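Local coordinates for protein 2-dehydropantoate 2-reductase (PDB 3EGO) that probably catalyses the NADPH-dependent reduction of ketopantoate (2-dehydropantoate) to pantoate, a step in the biosynthesis of pantothenate, at residues V122-V127 and S164-Y169; H104-K109 and L269-L274. One frame throughout, in Å; residues are numbered along the deposited sequence.

From the N terminus, the chain builds most of the nucleotide-binding half before it reaches helix 103-109, which supplies the first side of contact 2. The strand that follows, 116-128, supplies the first side of contact 1. That contact closes a short loop of 36 residues at 164-169, running through strands 133-138 and 142-146 and joining two parts of the same mixed sheet. Contact 2 closes much later, at helix 261-274, after 159 residues, so the smaller loop lies wholly within the larger. Contact 2 bridges the N-terminal Rossmann-type domain and the helical C-terminal domain. The two contacts sit on opposite sides of the chain's centre, their own centres about 27 Å apart.

Contact 1 of 2, residues V122-V127 and S164-Y169; sequences VEHGAV and SDFPIY
His124 turns its CG anti to its carbonyl carbon (chi1 -68°), so that the imidazole extends to 164-169, while Phe166 carries its CG anti to the backbone N (chi1 -158°), which brings its ring back to meet it. The rings lie nearly parallel, their planes 6° apart, but are offset until little of one ring lies over the other, with centroids 5.3 Å apart. The closest approach of the two rings is His124 NE2 to Phe166 CD1, 3.6 Å, made obliquely. At the imidazole edge, His124 CE1 lies 3.3 Å from Asp165 O, close to the ring plane. No direct hydrogen bond joins the segments. Instead, one water lies in the imidazole plane, 2.8 Å from His124 NE2, and donates to Pro167 O at 2.6 Å. The same water sits over the centre of the Phe166 ring, 3.2 Å above its plane, so the phenyl roofs the bridge. Tyr20 of helix 12-22 meets the Phe166 ring, and His136 meets that of His124. Strand 142-146 lies between the two parts in the sheet, Ile142 touching both rings. Ala126, two residues on from His124, probably binds NADP(+), as in related reductases. Because the water bonds both His124 NE2 and Pro167 O, it would help to fix the rotation of the imidazole and tie the break in strand 116-128 to the residue just before strand 168-170.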
loop_
_atom_site.group_PDB
_atom_site.type_symbol
_atom_site.label_atom_id
_atom_site.label_comp_id
_atom_site.label_asym_id
_atom_site.label_seq_id
_atom_site.Cartn_x
_atom_site.Cartn_y
_atom_site.Cartn_z
ATOM N N VAL A 122 19.369 19.167 6.922
ATOM C CA VAL A 122 20.578 18.822 6.202
ATOM C C VAL A 122 20.192 18.693 4.738
ATOM O O VAL A 122 19.421 17.796 4.385
ATOM C CB VAL A 122 21.099 17.462 6.660
ATOM C CG1 VAL A 122 22.269 17.002 5.771
ATOM C CG2 VAL A 122 21.488 17.503 8.147
ATOM N N GLU A 123 20.751 19.548 3.891
ATOM C CA GLU A 123 20.505 19.472 2.452
ATOM C C GLU A 123 21.599 18.801 1.615
ATOM O O GLU A 123 21.531 18.782 0.387
ATOM C CB GLU A 123 20.287 20.883 1.901
ATOM C CG GLU A 123 19.165 21.636 2.623
ATOM C CD GLU A 123 18.912 23.038 2.015
ATOM O OE1 GLU A 123 17.732 23.471 1.992
ATOM O OE2 GLU A 123 19.895 23.694 1.561
ATOM N N HIS A 124 22.593 18.241 2.280
ATOM C CA HIS A 124 23.622 17.472 1.599
ATOM C C HIS A 124 23.047 16.160 1.198
ATOM O O HIS A 124 22.091 15.710 1.814
ATOM C CB HIS A 124 24.741 17.180 2.580
ATOM C CG HIS A 124 25.512 18.383 2.996
ATOM N ND1 HIS A 124 26.381 19.033 2.152
ATOM C CD2 HIS A 124 25.561 19.048 4.173
ATOM C CE1 HIS A 124 26.933 20.049 2.788
ATOM N NE2 HIS A 124 26.463 20.073 4.019
ATOM N N GLY A 125 23.648 15.546 0.174
ATOM C CA GLY A 125 23.460 14.147 -0.144
ATOM C C GLY A 125 24.628 13.416 0.512
ATOM O O GLY A 125 25.760 13.806 0.355
ATOM N N ALA A 126 24.356 12.360 1.244
ATOM C CA ALA A 126 25.433 11.609 1.866
ATOM C C ALA A 126 24.993 10.171 2.021
ATOM O O ALA A 126 23.850 9.902 2.429
ATOM C CB ALA A 126 25.762 12.209 3.236
ATOM N N VAL A 127 25.905 9.252 1.729
ATOM C CA VAL A 127 25.569 7.821 1.707
ATOM C C VAL A 127 26.646 7.072 2.506
ATOM O O VAL A 127 27.821 7.126 2.136
ATOM C CB VAL A 127 25.544 7.294 0.232
ATOM C CG1 VAL A 127 25.374 5.785 0.191
ATOM C CG2 VAL A 127 24.447 7.976 -0.595
ATOM N N SER A 164 34.593 24.729 2.411
ATOM C CA SER A 164 33.749 25.310 1.388
ATOM C C SER A 164 32.590 24.390 1.057
ATOM O O SER A 164 31.514 24.850 0.675
ATOM C CB SER A 164 34.574 25.578 0.126
ATOM O OG SER A 164 35.591 26.515 0.426
ATOM N N ASP A 165 32.794 23.076 1.205
ATOM C CA ASP A 165 31.767 22.133 0.750
ATOM C C ASP A 165 30.823 21.721 1.854
ATOM O O ASP A 165 29.912 20.929 1.595
ATOM C CB ASP A 165 32.374 20.867 0.129
ATOM C CG ASP A 165 33.104 21.129 -1.188
ATOM O OD1 ASP A 165 32.619 21.916 -2.023
ATOM O OD2 ASP A 165 34.125 20.471 -1.396
ATOM N N PHE A 166 31.030 22.297 3.048
ATOM C CA PHE A 166 30.231 22.069 4.224
ATOM C C PHE A 166 29.699 23.411 4.739
ATOM O O PHE A 166 29.925 23.741 5.855
ATOM C CB PHE A 166 31.057 21.377 5.348
ATOM C CG PHE A 166 30.212 20.634 6.374
ATOM C CD1 PHE A 166 29.429 19.510 6.011
ATOM C CD2 PHE A 166 30.190 21.067 7.713
ATOM C CE1 PHE A 166 28.631 18.829 7.001
ATOM C CE2 PHE A 166 29.424 20.400 8.689
ATOM C CZ PHE A 166 28.631 19.285 8.326
ATOM N N PRO A 167 29.054 24.218 3.879
ATOM C CA PRO A 167 28.570 25.497 4.431
ATOM C C PRO A 167 27.439 25.334 5.441
ATOM O O PRO A 167 26.629 24.380 5.356
ATOM C CB PRO A 167 28.062 26.246 3.181
ATOM C CG PRO A 167 27.684 25.160 2.262
ATOM C CD PRO A 167 28.753 24.104 2.444
ATOM N N ILE A 168 27.350 26.284 6.364
ATOM C CA ILE A 168 26.336 26.242 7.381
ATOM C C ILE A 168 25.698 27.629 7.490
ATOM O O ILE A 168 26.430 28.638 7.592
ATOM C CB ILE A 168 26.942 25.797 8.733
ATOM C CG1 ILE A 168 27.450 24.346 8.595
ATOM C CG2 ILE A 168 25.882 25.809 9.800
ATOM C CD1 ILE A 168 28.235 23.817 9.854
ATOM N N TYR A 169 24.353 27.689 7.403
ATOM C CA TYR A 169 23.635 28.971 7.321
ATOM C C TYR A 169 22.628 29.056 8.435
ATOM O O TYR A 169 21.952 28.065 8.730
ATOM C CB TYR A 169 22.893 29.072 5.986
ATOM C CG TYR A 169 23.808 28.947 4.830
ATOM C CD1 TYR A 169 24.869 29.853 4.658
ATOM C CD2 TYR A 169 23.636 27.936 3.891
ATOM C CE1 TYR A 169 25.755 29.721 3.599
ATOM C CE2 TYR A 169 24.512 27.826 2.833
ATOM C CZ TYR A 169 25.561 28.721 2.709
ATOM O OH TYR A 169 26.395 28.607 1.619
HETATM O O HOH W 1 27.185 21.939 6.044
#

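Contact 2 of 2, residues H104-K109 and L269-L274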
loop_
_atom_site.group_PDB
_atom_site.type_symbol
_atom_site.label_atom_id
_atom_site.label_comp_id
_atom_site.label_asym_id
_atom_site.label_seq_id
_atom_site.Cartn_x
_atom_site.Cartn_y
_atom_site.Cartn_z
ATOM N N HIS A 104 10.128 15.042 16.553
ATOM C CA HIS A 104 10.954 15.450 17.703
ATOM C C HIS A 104 10.514 16.793 18.250
ATOM O O HIS A 104 10.774 17.117 19.412
ATOM C CB HIS A 104 12.454 15.480 17.371
ATOM C CG HIS A 104 12.829 16.436 16.278
ATOM N ND1 HIS A 104 12.301 16.357 15.007
ATOM C CD2 HIS A 104 13.730 17.446 16.245
ATOM C CE1 HIS A 104 12.837 17.293 14.245
ATOM N NE2 HIS A 104 13.712 17.965 14.971
ATOM N N ILE A 105 9.850 17.559 17.401
ATOM C CA ILE A 105 9.387 18.898 17.762
ATOM C C ILE A 105 8.361 18.810 18.890
ATOM O O ILE A 105 8.370 19.629 19.794
ATOM C CB ILE A 105 8.802 19.622 16.540
ATOM C CG1 ILE A 105 9.901 19.864 15.495
ATOM C CG2 ILE A 105 8.138 20.914 16.959
ATOM C CD1 ILE A 105 11.128 20.634 16.050
ATOM N N HIS A 106 7.510 17.782 18.867
ATOM C CA HIS A 106 6.597 17.542 19.996
ATOM C C HIS A 106 7.354 17.166 21.291
ATOM O O HIS A 106 6.995 17.613 22.383
ATOM C CB HIS A 106 5.504 16.519 19.627
ATOM C CG HIS A 106 4.525 17.016 18.606
ATOM N ND1 HIS A 106 4.025 16.218 17.601
ATOM C CD2 HIS A 106 3.962 18.237 18.428
ATOM C CE1 HIS A 106 3.191 16.922 16.850
ATOM N NE2 HIS A 106 3.139 18.153 17.327
ATOM N N ASP A 107 8.419 16.381 21.169
ATOM C CA ASP A 107 9.254 16.041 22.325
ATOM C C ASP A 107 9.976 17.260 22.904
ATOM O O ASP A 107 10.074 17.422 24.122
ATOM C CB ASP A 107 10.283 14.964 21.949
ATOM C CG ASP A 107 9.715 13.900 21.001
ATOM O OD1 ASP A 107 8.496 13.935 20.699
ATOM O OD2 ASP A 107 10.499 13.036 20.544
ATOM N N LEU A 108 10.490 18.115 22.023
ATOM C CA LEU A 108 11.209 19.322 22.437
ATOM C C LEU A 108 10.325 20.396 23.056
ATOM O O LEU A 108 10.769 21.126 23.936
ATOM C CB LEU A 108 11.918 19.958 21.241
ATOM C CG LEU A 108 12.973 19.156 20.509
ATOM C CD1 LEU A 108 13.569 20.005 19.421
ATOM C CD2 LEU A 108 14.002 18.699 21.466
ATOM N N LYS A 109 9.103 20.515 22.544
ATOM C CA LYS A 109 8.142 21.513 22.996
ATOM C C LYS A 109 8.037 21.533 24.516
ATOM O O LYS A 109 8.110 22.589 25.147
ATOM C CB LYS A 109 6.763 21.188 22.427
ATOM C CG LYS A 109 6.022 22.377 21.869
ATOM C CD LYS A 109 6.325 22.541 20.389
ATOM C CE LYS A 109 5.623 23.757 19.823
ATOM N NZ LYS A 109 5.291 23.586 18.379
ATOM N N LEU A 269 -0.433 14.022 11.791
ATOM C CA LEU A 269 -1.676 13.458 12.361
ATOM C C LEU A 269 -1.967 14.061 13.738
ATOM O O LEU A 269 -3.103 14.452 14.008
ATOM C CB LEU A 269 -1.629 11.937 12.418
ATOM C CG LEU A 269 -1.506 11.287 11.014
ATOM C CD1 LEU A 269 -1.508 9.765 11.151
ATOM C CD2 LEU A 269 -2.599 11.718 10.061
ATOM N N LYS A 270 -0.944 14.146 14.583
ATOM C CA LYS A 270 -1.089 14.733 15.917
ATOM C C LYS A 270 -1.520 16.170 15.817
ATOM O O LYS A 270 -2.372 16.626 16.579
ATOM C CB LYS A 270 0.208 14.629 16.707
ATOM C CG LYS A 270 0.472 13.209 17.179
ATOM C CD LYS A 270 1.910 13.010 17.576
ATOM C CE LYS A 270 2.014 11.851 18.543
ATOM N NZ LYS A 270 3.358 11.814 19.184
ATOM N N GLU A 271 -0.954 16.881 14.852
ATOM C CA GLU A 271 -1.325 18.281 14.637
ATOM C C GLU A 271 -2.728 18.494 14.062
ATOM O O GLU A 271 -3.411 19.462 14.438
ATOM C CB GLU A 271 -0.266 18.990 13.779
ATOM C CG GLU A 271 1.026 19.205 14.517
ATOM C CD GLU A 271 0.869 20.260 15.588
ATOM O OE1 GLU A 271 0.254 21.297 15.275
ATOM O OE2 GLU A 271 1.336 20.037 16.721
ATOM N N ALA A 272 -3.158 17.618 13.153
ATOM C CA ALA A 272 -4.519 17.689 12.607
ATOM C C ALA A 272 -5.507 17.520 13.740
ATOM O O ALA A 272 -6.520 18.248 13.833
ATOM C CB ALA A 272 -4.746 16.598 11.549
ATOM N N SER A 273 -5.215 16.553 14.595
ATOM C CA SER A 273 -6.091 16.232 15.714
ATOM C C SER A 273 -6.227 17.418 16.689
ATOM O O SER A 273 -7.339 17.762 17.119
ATOM C CB SER A 273 -5.575 14.994 16.438
ATOM O OG SER A 273 -6.222 14.834 17.681
ATOM N N LEU A 274 -5.105 18.053 17.014
ATOM C CA LEU A 274 -5.114 19.188 17.937
ATOM C C LEU A 274 -5.914 20.362 17.386
ATOM O O LEU A 274 -6.365 21.212 18.151
ATOM C CB LEU A 274 -3.687 19.664 18.259
ATOM C CG LEU A 274 -2.697 18.815 19.067
ATOM C CD1 LEU A 274 -1.324 19.488 19.080
ATOM C CD2 LEU A 274 -3.179 18.524 20.495
#
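His106 and Glu271 make the polar part of this contact, a histidine-carboxylate hydrogen bond between helix 103-109 and helix 261-274. His106 NE2 donates to Glu271 OE2 over 2.7 Å, and the N-H...O angle of 162° makes the bond fairly straight. The acceptor lies near the imidazole plane, and OE2 accepts the N-H through its anti lone pair, the one turned away from OE1. Ring and carboxylate are nearly coplanar, 21° apart. Glu271 reaches this position by bending at chi2 (-71°), which brings the carboxylate up to the imidazole and also lays its CG at the ring's edge, 3.7 Å from His106 NE2.

The contact spans the two domains of the ketopantoate reductase fold: helix 103-109 packs against strand 116-128 of the Rossmann-type domain through Ile105 and Leu108, whereas helix 261-274 belongs to the helical C-terminal domain, where Leu269 packs on helix 280-291. The contact lies at the surface, away from the predicted cofactor and substrate sites.

Nonpolar contact comes from the aliphatic part of Lys270: its methylenes run alongside the imidazole, the two side chains pointing in opposing directions. Lys270 CB stands 3.8 Å from His106 CE1, and Lys270 CD is equally distant from His106 ND1. Tyr267, one turn before Glu271, stacks on the imidazole, adding an aromatic partner from the same helix.

Longer-range electrostatics involve Lys270 NZ, 4.7 Å from His106 ND1 without touching it; this nearby ammonium might disfavour a second proton on the ring, while the Glu271 carboxylate would pull the other way. Lys109 NZ, 5.6 Å from Glu271 OE2, probably adds only a weak attraction.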